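Local coordinates for glutathione S-transferase (PDB 4O7H), which probably catalyses the conjugation of glutathione to electrophilic substrates, at residues A[1-7]-A[26-32]; A[17-22]-A[197-203]; A[137-142]-A[178-184]; A[144-149]-A[186-190]. All blocks are in the same frame, centred on the assembly; numbering follows the deposited sequence.

Contact 1. Residues A[1-7]-A[26-32]; sequences MRRLYHH and DYEAVIE
Arg3 to His6 pair in parallel with Glu28 to Ile31, the two parallel strands of a beta-alpha-beta unit whose connecting element is helix 11-22. This is the opening unit of the thioredoxin-like domain of glutathione S-transferases. Five backbone hydrogen bonds stitch the strands, running from Glu28 N to Arg2 O (2.9 Å) through to Glu32 N and His6 O (2.9 Å). The amides of Leu4 and His6 and the carbonyls of Arg2, Leu4 and His6 bond to segment 26-32, while Arg3 and Tyr5 pair through their backbones with Val54 and Val52 of strand 52-54, which places strand 3-6 inside the sheet.

Polar side chains work at the N-terminal end and on one face. Arg2 NH1 reaches a lone pair of Asp26 O in the carbonyl plane (2.8 Å), and a water links the same nitrogen to Asp26 N; NE is salt-bridged to Glu55. Arg3 NH2 meets Glu28 OE1 at 3.3 Å from above the carboxylate plane, a long salt bridge, with the two flat groups nearly perpendicular. Within the strand, Arg3 NH1 donates in its guanidinium plane to Tyr5 OH at 3.0 Å.

Packing divides by face. On one, Leu4 CB touches Tyr27 CD2 at 3.8 Å, and the His6 ring packs against Ala29 and Ile31. On the face that carries Arg3, Tyr5 lies alongside Val30, CE2 to CG1 3.7 Å, and Val30 CG2 lies over one face of the Arg3 guanidinium, 3.4 Å from Arg3 CG.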
# COMPACT_ATOMS: atom_id res chain seq x y z
N MET A 1 28.22 -3.60 6.22
CA MET A 1 27.81 -2.36 5.50
C MET A 1 26.30 -2.42 5.23
O MET A 1 25.67 -3.47 5.36
CB MET A 1 28.52 -2.20 4.17
CG MET A 1 28.11 -3.19 3.09
SD MET A 1 28.90 -2.87 1.46
CE MET A 1 28.07 -1.35 0.98
N ARG A 2 25.74 -1.30 4.82
CA ARG A 2 24.29 -1.22 4.52
C ARG A 2 23.90 -2.25 3.51
O ARG A 2 24.59 -2.43 2.52
CB ARG A 2 24.02 0.18 3.98
CG ARG A 2 22.61 0.48 3.57
CD ARG A 2 22.41 1.86 2.99
NE ARG A 2 22.74 2.95 3.87
CZ ARG A 2 23.75 3.82 3.70
NH1 ARG A 2 24.54 3.73 2.65
NH2 ARG A 2 23.91 4.80 4.55
N ARG A 3 22.77 -2.93 3.71
CA ARG A 3 22.38 -4.06 2.86
C ARG A 3 20.90 -4.01 2.53
O ARG A 3 20.08 -3.55 3.36
CB ARG A 3 22.68 -5.35 3.58
CG ARG A 3 22.09 -6.61 3.07
CD ARG A 3 22.37 -7.60 4.24
NE ARG A 3 23.81 -7.87 4.22
CZ ARG A 3 24.33 -9.04 4.53
NH1 ARG A 3 23.54 -9.98 5.00
NH2 ARG A 3 25.62 -9.25 4.36
N LEU A 4 20.59 -4.44 1.33
CA LEU A 4 19.19 -4.57 0.90
C LEU A 4 18.90 -6.01 0.49
O LEU A 4 19.51 -6.58 -0.44
CB LEU A 4 18.91 -3.62 -0.28
CG LEU A 4 17.45 -3.65 -0.70
CD1 LEU A 4 16.63 -2.91 0.33
CD2 LEU A 4 17.25 -3.13 -2.10
N TYR A 5 17.98 -6.63 1.20
CA TYR A 5 17.42 -7.90 0.80
C TYR A 5 16.40 -7.66 -0.30
O TYR A 5 15.42 -6.87 -0.12
CB TYR A 5 16.80 -8.66 1.99
CG TYR A 5 17.81 -9.15 3.00
CD1 TYR A 5 18.24 -8.33 4.04
CD2 TYR A 5 18.37 -10.41 2.88
CE1 TYR A 5 19.18 -8.75 4.95
CE2 TYR A 5 19.32 -10.83 3.78
CZ TYR A 5 19.73 -10.01 4.79
OH TYR A 5 20.69 -10.44 5.73
N HIS A 6 16.58 -8.34 -1.42
CA HIS A 6 15.75 -8.06 -2.58
C HIS A 6 15.56 -9.33 -3.44
O HIS A 6 16.22 -10.36 -3.22
CB HIS A 6 16.38 -6.95 -3.44
CG HIS A 6 17.44 -7.44 -4.38
ND1 HIS A 6 17.21 -7.58 -5.73
CD2 HIS A 6 18.72 -7.79 -4.16
CE1 HIS A 6 18.30 -8.06 -6.30
NE2 HIS A 6 19.24 -8.18 -5.38
N HIS A 7 14.72 -9.23 -4.44
CA HIS A 7 14.77 -10.14 -5.56
C HIS A 7 14.28 -9.43 -6.78
O HIS A 7 13.54 -8.45 -6.69
CB HIS A 7 14.09 -11.48 -5.31
CG HIS A 7 12.64 -11.44 -5.08
ND1 HIS A 7 11.73 -11.19 -6.09
CD2 HIS A 7 11.90 -11.75 -3.98
CE1 HIS A 7 10.50 -11.29 -5.61
NE2 HIS A 7 10.57 -11.64 -4.34
N ASP A 26 25.46 3.88 -0.89
CA ASP A 26 26.03 2.60 -1.21
C ASP A 26 25.29 1.48 -0.43
O ASP A 26 24.85 1.70 0.68
CB ASP A 26 27.50 2.59 -0.82
CG ASP A 26 28.32 3.61 -1.61
OD1 ASP A 26 28.02 3.84 -2.81
OD2 ASP A 26 29.26 4.18 -1.02
N TYR A 27 25.20 0.32 -1.02
CA TYR A 27 24.61 -0.82 -0.37
C TYR A 27 25.04 -2.12 -1.01
O TYR A 27 25.38 -2.19 -2.19
CB TYR A 27 23.06 -0.74 -0.34
CG TYR A 27 22.47 -0.96 -1.68
CD1 TYR A 27 22.47 0.06 -2.65
CD2 TYR A 27 21.94 -2.21 -2.07
CE1 TYR A 27 21.92 -0.15 -3.90
CE2 TYR A 27 21.41 -2.43 -3.31
CZ TYR A 27 21.40 -1.41 -4.24
OH TYR A 27 20.88 -1.66 -5.47
N GLU A 28 24.97 -3.19 -0.21
CA GLU A 28 25.16 -4.54 -0.70
C GLU A 28 23.83 -5.19 -1.02
O GLU A 28 22.93 -5.27 -0.15
CB GLU A 28 25.87 -5.39 0.36
CG GLU A 28 26.06 -6.84 -0.06
CD GLU A 28 26.75 -7.69 1.03
OE1 GLU A 28 26.96 -7.20 2.18
OE2 GLU A 28 27.03 -8.86 0.73
N ALA A 29 23.66 -5.62 -2.25
CA ALA A 29 22.42 -6.28 -2.67
C ALA A 29 22.48 -7.73 -2.33
O ALA A 29 23.42 -8.44 -2.77
CB ALA A 29 22.16 -6.13 -4.16
N VAL A 30 21.48 -8.20 -1.57
CA VAL A 30 21.43 -9.60 -1.16
C VAL A 30 20.12 -10.24 -1.60
O VAL A 30 19.04 -9.78 -1.23
CB VAL A 30 21.56 -9.71 0.36
CG1 VAL A 30 21.52 -11.18 0.80
CG2 VAL A 30 22.83 -9.02 0.82
N ILE A 31 20.19 -11.26 -2.43
CA ILE A 31 19.02 -11.93 -2.92
C ILE A 31 18.40 -12.80 -1.84
O ILE A 31 19.10 -13.59 -1.17
CB ILE A 31 19.32 -12.81 -4.15
CG1 ILE A 31 19.89 -11.92 -5.26
CG2 ILE A 31 18.07 -13.57 -4.57
CD1 ILE A 31 20.58 -12.61 -6.44
N GLU A 32 17.10 -12.64 -1.66
CA GLU A 32 16.29 -13.59 -0.92
C GLU A 32 15.14 -14.06 -1.79
O GLU A 32 14.30 -13.26 -2.24
CB GLU A 32 15.72 -13.00 0.36
CG GLU A 32 14.85 -13.98 1.17
CD GLU A 32 15.65 -15.10 1.86
OE1 GLU A 32 16.87 -14.98 1.99
OE2 GLU A 32 15.03 -16.17 2.21
O HOH W 1 26.59 5.38 1.33

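Contact 2. Residues A[17-22]-A[197-203]; sequences RVALAE and RPSFRPL
Glu22 receives Arg197 side-on: NH2 donates to OE1 and NE to OE2, each at 2.9 Å. Both oxygens are met on the syn side, the NE donor clearly tilted out of the carboxylate plane, and the NE bond is nearly straight, at 173°. OE2 takes a second donor, Ser199 OG at 2.7 Å, on its anti lone pair, and a water that also accepts from Ser199 N adds a further donor. The carboxylate of this buried glutamate is therefore held by two residues and a water, and the positive guanidinium beside it probably favours its charged form. A bend at chi2 (-68°) turns the carboxylate back toward the 3-10 turn, where the hydroxyl of Ser199 lies between its own N and carbonyl carbon (chi1 57°), a rotamer that brings OG to OE2.

The carbonyl of Ser199 is satisfied too: a second water donates to it at 2.6 Å and weakly to Arg17 O. Arg17 offers Pro202 CB a face of its guanidinium, with NH2 3.6 Å away, while its nitrogens are engaged by Glu206 and Tyr27 OH.

Between these polar ends the packing is apolar. Ala21 CB rests on Ser199 CB at 3.5 Å, and Val18 CG2 meets Leu203 CD2 at 3.8 Å and Phe200 CD1.

Helix 11-22 of the thioredoxin-like domain is thus joined to the turn leading into helix 201-205, with helix 161-175 touching Val18 and Phe200, helix 185-195 touching Phe200, and strand 3-6 touching Arg17.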
# COMPACT_ATOMS: atom_id res chain seq x y z
N ARG A 17 15.98 -0.16 -4.69
CA ARG A 17 17.26 -0.16 -5.31
C ARG A 17 17.49 1.15 -6.10
O ARG A 17 18.55 1.76 -6.02
CB ARG A 17 17.48 -1.33 -6.27
CG ARG A 17 17.50 -2.68 -5.60
CD ARG A 17 17.89 -3.74 -6.61
NE ARG A 17 19.34 -3.69 -6.84
CZ ARG A 17 19.96 -4.54 -7.68
NH1 ARG A 17 19.25 -5.42 -8.37
NH2 ARG A 17 21.28 -4.54 -7.78
N VAL A 18 16.51 1.52 -6.91
CA VAL A 18 16.59 2.79 -7.66
C VAL A 18 16.70 3.98 -6.72
O VAL A 18 17.54 4.90 -6.94
CB VAL A 18 15.44 2.91 -8.67
CG1 VAL A 18 15.48 4.31 -9.34
CG2 VAL A 18 15.45 1.77 -9.68
N ALA A 19 15.91 3.98 -5.65
CA ALA A 19 15.93 5.08 -4.67
C ALA A 19 17.31 5.22 -3.99
O ALA A 19 17.83 6.31 -3.84
CB ALA A 19 14.83 4.88 -3.64
N LEU A 20 17.89 4.10 -3.55
CA LEU A 20 19.16 4.11 -2.90
C LEU A 20 20.22 4.76 -3.84
O LEU A 20 21.03 5.60 -3.42
CB LEU A 20 19.55 2.67 -2.56
CG LEU A 20 18.83 2.10 -1.33
CD1 LEU A 20 19.03 0.59 -1.31
CD2 LEU A 20 19.30 2.74 -0.03
N ALA A 21 20.19 4.35 -5.10
CA ALA A 21 21.13 4.88 -6.11
C ALA A 21 20.89 6.38 -6.37
O ALA A 21 21.84 7.16 -6.50
CB ALA A 21 21.07 4.08 -7.39
N GLU A 22 19.63 6.79 -6.48
CA GLU A 22 19.29 8.20 -6.67
C GLU A 22 19.81 9.03 -5.51
O GLU A 22 20.29 10.16 -5.71
CB GLU A 22 17.79 8.38 -6.79
CG GLU A 22 17.23 7.96 -8.15
CD GLU A 22 17.65 8.83 -9.31
OE1 GLU A 22 17.76 10.07 -9.10
OE2 GLU A 22 17.86 8.29 -10.42
N ARG A 197 18.86 6.46 -16.67
CA ARG A 197 19.55 7.00 -15.50
C ARG A 197 20.43 5.92 -14.88
O ARG A 197 20.10 4.75 -14.91
CB ARG A 197 18.53 7.52 -14.48
CG ARG A 197 17.61 8.57 -15.00
CD ARG A 197 16.56 9.03 -14.01
NE ARG A 197 17.07 9.73 -12.84
CZ ARG A 197 17.27 11.03 -12.75
NH1 ARG A 197 16.98 11.82 -13.77
NH2 ARG A 197 17.71 11.56 -11.59
N PRO A 198 21.58 6.31 -14.31
CA PRO A 198 22.48 5.32 -13.74
C PRO A 198 21.83 4.48 -12.66
O PRO A 198 22.16 3.31 -12.50
CB PRO A 198 23.66 6.16 -13.22
CG PRO A 198 23.58 7.44 -13.95
CD PRO A 198 22.17 7.66 -14.46
N SER A 199 20.84 5.05 -11.95
CA SER A 199 20.16 4.33 -10.86
C SER A 199 19.40 3.14 -11.40
O SER A 199 19.13 2.19 -10.68
CB SER A 199 19.18 5.23 -10.15
OG SER A 199 18.25 5.75 -11.09
N PHE A 200 19.05 3.19 -12.68
CA PHE A 200 18.28 2.08 -13.27
C PHE A 200 19.13 0.93 -13.81
O PHE A 200 18.61 -0.13 -14.16
CB PHE A 200 17.39 2.60 -14.42
CG PHE A 200 15.97 2.05 -14.40
CD1 PHE A 200 15.05 2.51 -13.48
CD2 PHE A 200 15.58 1.09 -15.33
CE1 PHE A 200 13.76 2.01 -13.48
CE2 PHE A 200 14.28 0.57 -15.33
CZ PHE A 200 13.37 1.06 -14.42
N ARG A 201 20.42 1.16 -13.95
CA ARG A 201 21.29 0.25 -14.70
C ARG A 201 21.23 -1.21 -14.20
O ARG A 201 21.11 -2.12 -15.02
CB ARG A 201 22.73 0.75 -14.75
CG ARG A 201 23.57 -0.11 -15.70
CD ARG A 201 25.04 0.29 -15.72
NE ARG A 201 25.32 1.17 -16.85
CZ ARG A 201 25.31 2.50 -16.82
NH1 ARG A 201 25.07 3.18 -15.69
NH2 ARG A 201 25.57 3.18 -17.95
N PRO A 202 21.29 -1.48 -12.88
CA PRO A 202 21.23 -2.88 -12.46
C PRO A 202 19.93 -3.60 -12.85
O PRO A 202 19.89 -4.78 -13.14
CB PRO A 202 21.32 -2.81 -10.91
CG PRO A 202 21.91 -1.52 -10.63
CD PRO A 202 21.50 -0.58 -11.73
N LEU A 203 18.82 -2.86 -12.89
CA LEU A 203 17.57 -3.47 -13.32
C LEU A 203 17.62 -3.90 -14.77
O LEU A 203 16.95 -4.85 -15.16
CB LEU A 203 16.39 -2.48 -13.18
CG LEU A 203 15.84 -2.24 -11.79
CD1 LEU A 203 16.90 -1.76 -10.83
CD2 LEU A 203 14.68 -1.25 -11.89
O HOH W 2 19.78 0.95 -8.47
O HOH W 3 20.57 8.18 -11.40

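Contact 3. Residues A[137-142]-A[178-184]; sequences VHTHLR and DVPWEDH
Leu141 is the bump of this contact. Its CB sits over one face of the His184 ring, 3.6 Å from the centroid in a CH-pi contact, while CD1 lies in a hollow lined by Val179 CG1, Pro180 CD and the His184 ring, and CD2 approaches Trp181 CZ3 at 4.2 Å. The proline ring is a second bump: Val137 CG1 meets Pro180 CD at 3.5 Å, and Pro180 CG covers a face of the His138 ring, 3.7 Å from its centroid. Pro180 centres an inverse gamma turn, consistent with the tight course of the loop beside helix 127-150 in the all-helical C-terminal domain.

His184 fills the gap between His138, Leu141 and Arg142. With its CG anti to the carbonyl carbon (chi1 -60°), the imidazole is brought against the helix and meets His138 rim to rim, the planes 55° apart, while Arg142 CG lies at its edge. An alanine here would remove the ring that covers Leu141 CB and is likely to leave a gap beside His138.

As modelled, no hydrogen bond crosses between the segments, and His184 ND1 donates only weakly to Pro180 O within the loop. If that ring orientation holds, helix and loop are probably joined mainly by ring and aliphatic packing.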
# COMPACT_ATOMS: atom_id res chain seq x y z
N VAL A 137 -2.91 -2.66 -19.05
CA VAL A 137 -1.70 -1.80 -19.11
C VAL A 137 -1.93 -0.62 -20.05
O VAL A 137 -1.39 0.45 -19.85
CB VAL A 137 -0.40 -2.58 -19.45
CG1 VAL A 137 -0.32 -2.96 -20.90
CG2 VAL A 137 0.83 -1.73 -19.09
N HIS A 138 -2.78 -0.78 -21.06
CA HIS A 138 -3.08 0.36 -21.92
C HIS A 138 -3.67 1.59 -21.15
O HIS A 138 -3.30 2.72 -21.43
CB HIS A 138 -4.07 -0.05 -23.01
CG HIS A 138 -3.46 -0.86 -24.09
ND1 HIS A 138 -2.82 -0.31 -25.18
CD2 HIS A 138 -3.39 -2.20 -24.27
CE1 HIS A 138 -2.39 -1.26 -25.97
NE2 HIS A 138 -2.71 -2.42 -25.44
N THR A 139 -4.61 1.37 -20.25
CA THR A 139 -5.26 2.46 -19.51
C THR A 139 -4.23 3.21 -18.69
O THR A 139 -4.23 4.44 -18.63
CB THR A 139 -6.32 1.90 -18.56
OG1 THR A 139 -7.16 0.97 -19.28
CG2 THR A 139 -7.14 2.99 -17.98
N HIS A 140 -3.32 2.45 -18.09
CA HIS A 140 -2.22 3.07 -17.32
C HIS A 140 -1.23 3.85 -18.15
O HIS A 140 -0.76 4.92 -17.72
CB HIS A 140 -1.52 2.03 -16.48
CG HIS A 140 -2.40 1.50 -15.41
ND1 HIS A 140 -2.53 2.14 -14.19
CD2 HIS A 140 -3.24 0.44 -15.39
CE1 HIS A 140 -3.43 1.49 -13.47
NE2 HIS A 140 -3.89 0.48 -14.18
N LEU A 141 -0.86 3.29 -19.30
CA LEU A 141 -0.01 4.02 -20.21
C LEU A 141 -0.64 5.29 -20.74
O LEU A 141 0.06 6.27 -20.90
CB LEU A 141 0.48 3.15 -21.35
CG LEU A 141 1.48 2.09 -20.91
CD1 LEU A 141 1.55 0.98 -21.95
CD2 LEU A 141 2.87 2.66 -20.62
N ARG A 142 -1.95 5.27 -21.00
CA ARG A 142 -2.64 6.49 -21.43
C ARG A 142 -2.59 7.57 -20.35
O ARG A 142 -2.41 8.77 -20.63
CB ARG A 142 -4.12 6.21 -21.82
CG ARG A 142 -4.31 5.42 -23.10
CD ARG A 142 -5.72 5.60 -23.69
NE ARG A 142 -6.75 5.10 -22.79
CZ ARG A 142 -7.11 3.82 -22.71
NH1 ARG A 142 -6.52 2.91 -23.49
NH2 ARG A 142 -8.04 3.45 -21.85
N ASP A 178 5.49 -7.58 -22.34
CA ASP A 178 4.10 -7.27 -22.49
C ASP A 178 3.71 -5.78 -22.50
O ASP A 178 2.52 -5.47 -22.35
CB ASP A 178 3.31 -8.01 -21.38
CG ASP A 178 3.21 -9.51 -21.64
OD1 ASP A 178 2.96 -9.86 -22.81
OD2 ASP A 178 3.44 -10.31 -20.70
N VAL A 179 4.68 -4.87 -22.67
CA VAL A 179 4.33 -3.46 -22.76
C VAL A 179 4.13 -3.03 -24.21
O VAL A 179 5.06 -3.13 -25.00
CB VAL A 179 5.37 -2.54 -22.12
CG1 VAL A 179 4.82 -1.17 -22.04
CG2 VAL A 179 5.75 -3.02 -20.72
N PRO A 180 2.94 -2.49 -24.54
CA PRO A 180 2.65 -1.99 -25.90
C PRO A 180 3.16 -0.58 -26.11
O PRO A 180 2.39 0.40 -26.26
CB PRO A 180 1.11 -2.09 -25.96
CG PRO A 180 0.70 -1.78 -24.56
CD PRO A 180 1.74 -2.41 -23.68
N TRP A 181 4.47 -0.44 -26.06
CA TRP A 181 5.11 0.85 -26.04
C TRP A 181 4.69 1.74 -27.22
O TRP A 181 4.48 2.94 -27.06
CB TRP A 181 6.63 0.73 -26.06
CG TRP A 181 7.26 0.16 -24.83
CD1 TRP A 181 7.96 -0.98 -24.74
CD2 TRP A 181 7.25 0.74 -23.51
NE1 TRP A 181 8.39 -1.17 -23.44
CE2 TRP A 181 7.99 -0.13 -22.68
CE3 TRP A 181 6.71 1.89 -22.97
CZ2 TRP A 181 8.17 0.12 -21.31
CZ3 TRP A 181 6.91 2.15 -21.61
CH2 TRP A 181 7.64 1.26 -20.81
N GLU A 182 4.61 1.16 -28.41
CA GLU A 182 4.41 2.04 -29.56
C GLU A 182 2.97 2.53 -29.66
O GLU A 182 2.66 3.45 -30.42
CB GLU A 182 4.86 1.33 -30.83
CG GLU A 182 6.37 1.07 -30.84
CD GLU A 182 7.24 2.30 -31.08
OE1 GLU A 182 6.76 3.46 -31.07
OE2 GLU A 182 8.44 2.12 -31.31
N ASP A 183 2.07 1.94 -28.88
CA ASP A 183 0.72 2.50 -28.78
C ASP A 183 0.66 3.76 -27.90
O ASP A 183 -0.38 4.44 -27.83
CB ASP A 183 -0.27 1.47 -28.28
CG ASP A 183 -0.53 0.40 -29.29
OD1 ASP A 183 -0.49 0.72 -30.48
OD2 ASP A 183 -0.79 -0.74 -28.89
N HIS A 184 1.73 4.04 -27.14
CA HIS A 184 1.74 5.11 -26.13
C HIS A 184 3.07 5.85 -26.17
O HIS A 184 3.90 5.77 -25.21
CB HIS A 184 1.47 4.50 -24.79
CG HIS A 184 0.15 3.82 -24.71
ND1 HIS A 184 -0.02 2.47 -24.93
CD2 HIS A 184 -1.08 4.33 -24.50
CE1 HIS A 184 -1.30 2.16 -24.83
NE2 HIS A 184 -1.97 3.28 -24.60

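Contact 4. Residues A[144-149]-A[186-190]; sequences ISWLID and QAKEW
Gln186 packs against Ser145 and Asp149, its OE1 lying 3.5 Å from Ser145 CB, and one water bridges its backbone N, its OE1 and Ser145 OG. The amide is turned 49° from the Asp149 carboxylate, and NE2 lies 3.4 Å from OD1. Ile148 CG2 packs against Gln186 O at 3.7 Å.

Next comes Ala187, the closest approach of the backbones, where the CA atoms of Ser145 and Ala187 are 4.7 Å apart. Its amide donates a weak bond to Ser145 OG, whose stronger partner is Leu141 O one turn earlier. Its CB touches Ile144 CG2 at 3.7 Å. Small residues at this point are consistent with the close approach of two helices of the helical C-terminal domain: the axes of segments 144-149 and 186-190 come to 8.5 Å and cross at 70°.

A turn later, Trp190 inserts its indole between the two isoleucines and helix 161-175, where Asp163 takes NE1. Ile144 CG2 packs against Trp190 CE3. Ile148 sends CG1 anti to its backbone N (chi1 -157°), bringing it to 3.9 Å from Trp190 CB and CD1 to within 3.8 Å of Trp190 CD1; a glycine in its place would probably leave Trp190 CD1 and CB without their aliphatic neighbour and open a gap there.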
# COMPACT_ATOMS: atom_id res chain seq x y z
N ILE A 144 -0.24 7.84 -17.89
CA ILE A 144 1.12 8.33 -17.87
C ILE A 144 1.36 9.35 -18.97
O ILE A 144 1.94 10.41 -18.74
CB ILE A 144 2.11 7.14 -17.97
CG1 ILE A 144 2.06 6.30 -16.69
CG2 ILE A 144 3.51 7.64 -18.27
CD1 ILE A 144 2.86 5.03 -16.77
N SER A 145 0.90 9.00 -20.17
CA SER A 145 1.07 9.91 -21.30
C SER A 145 0.40 11.27 -21.03
O SER A 145 0.99 12.31 -21.31
CB SER A 145 0.50 9.32 -22.57
OG SER A 145 1.24 8.16 -22.99
N TRP A 146 -0.78 11.24 -20.46
CA TRP A 146 -1.51 12.48 -20.06
C TRP A 146 -0.74 13.31 -19.05
O TRP A 146 -0.50 14.54 -19.25
CB TRP A 146 -2.91 12.10 -19.53
CG TRP A 146 -3.72 13.29 -19.20
CD1 TRP A 146 -3.82 13.89 -17.98
CD2 TRP A 146 -4.50 14.08 -20.12
NE1 TRP A 146 -4.63 15.02 -18.09
CE2 TRP A 146 -5.07 15.13 -19.38
CE3 TRP A 146 -4.78 13.97 -21.48
CZ2 TRP A 146 -5.89 16.13 -19.97
CZ3 TRP A 146 -5.63 14.98 -22.07
CH2 TRP A 146 -6.15 16.01 -21.31
N LEU A 147 -0.24 12.66 -18.00
CA LEU A 147 0.54 13.36 -16.98
C LEU A 147 1.81 13.98 -17.56
O LEU A 147 2.13 15.14 -17.34
CB LEU A 147 0.85 12.40 -15.79
CG LEU A 147 -0.33 11.86 -15.02
CD1 LEU A 147 0.24 10.79 -14.10
CD2 LEU A 147 -1.01 13.01 -14.26
N ILE A 148 2.59 13.19 -18.31
CA ILE A 148 3.91 13.62 -18.79
C ILE A 148 3.76 14.62 -19.94
O ILE A 148 4.69 15.33 -20.23
CB ILE A 148 4.84 12.39 -19.12
CG1 ILE A 148 6.32 12.81 -19.06
CG2 ILE A 148 4.53 11.78 -20.46
CD1 ILE A 148 6.72 13.12 -17.64
N ASP A 149 2.59 14.68 -20.56
CA ASP A 149 2.36 15.70 -21.63
C ASP A 149 2.18 17.07 -20.98
O ASP A 149 2.35 18.11 -21.62
CB ASP A 149 1.12 15.36 -22.42
CG ASP A 149 0.99 16.18 -23.70
OD1 ASP A 149 2.01 16.46 -24.33
OD2 ASP A 149 -0.16 16.50 -24.05
N GLN A 186 4.22 8.90 -25.80
CA GLN A 186 4.64 9.87 -24.78
C GLN A 186 5.14 9.09 -23.53
O GLN A 186 6.14 9.46 -22.91
CB GLN A 186 3.48 10.81 -24.43
CG GLN A 186 3.04 11.62 -25.65
CD GLN A 186 1.60 12.15 -25.56
OE1 GLN A 186 0.66 11.40 -25.33
NE2 GLN A 186 1.45 13.45 -25.76
N ALA A 187 4.40 8.07 -23.13
CA ALA A 187 4.84 7.17 -22.01
C ALA A 187 6.14 6.47 -22.33
O ALA A 187 7.04 6.38 -21.48
CB ALA A 187 3.79 6.11 -21.66
N LYS A 188 6.27 6.01 -23.58
CA LYS A 188 7.52 5.40 -24.00
C LYS A 188 8.73 6.33 -23.84
O LYS A 188 9.81 5.93 -23.32
CB LYS A 188 7.40 4.97 -25.46
CG LYS A 188 8.60 4.16 -25.92
CD LYS A 188 8.59 3.86 -27.41
CE LYS A 188 9.98 3.40 -27.80
NZ LYS A 188 10.11 3.14 -29.27
N GLU A 189 8.56 7.57 -24.25
CA GLU A 189 9.64 8.54 -24.12
C GLU A 189 10.02 8.81 -22.68
O GLU A 189 11.17 8.95 -22.37
CB GLU A 189 9.32 9.85 -24.86
CG GLU A 189 9.52 9.68 -26.37
CD GLU A 189 10.75 8.81 -26.74
OE1 GLU A 189 11.93 9.22 -26.45
OE2 GLU A 189 10.56 7.67 -27.29
N TRP A 190 9.01 8.90 -21.81
CA TRP A 190 9.25 9.09 -20.39
C TRP A 190 10.00 7.91 -19.80
O TRP A 190 10.97 8.07 -19.05
CB TRP A 190 7.92 9.35 -19.66
CG TRP A 190 8.02 9.02 -18.14
CD1 TRP A 190 8.44 9.82 -17.17
CD2 TRP A 190 7.67 7.78 -17.52
NE1 TRP A 190 8.37 9.19 -15.95
CE2 TRP A 190 7.92 7.91 -16.16
CE3 TRP A 190 7.19 6.57 -18.01
CZ2 TRP A 190 7.74 6.86 -15.27
CZ3 TRP A 190 7.03 5.52 -17.15
CH2 TRP A 190 7.28 5.67 -15.78
O HOH W 4 1.29 8.69 -26.06

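Overall arrangement
Contact 1 opens at the N terminus; helix 11-22 opens contact 2 before strand 28-31 closes contact 1 and completes the beta-alpha-beta unit, so the two cross, and contact 2 closes only some 175 residues later. They also touch, through Arg17 against Tyr27, Leu4 and His6. The long loop of contact 2 ties the thioredoxin-like domain to the C-terminal region and encloses contacts 3 and 4. These two cross each other along helix 127-150, meet through Leu141 on Ala187 and a salt bridge from Glu182 to Lys188, and fasten the loop 178-184 and helix 185-195 to it. Their centres each lie about 32 Å from that of contact 1, across the chain's centre.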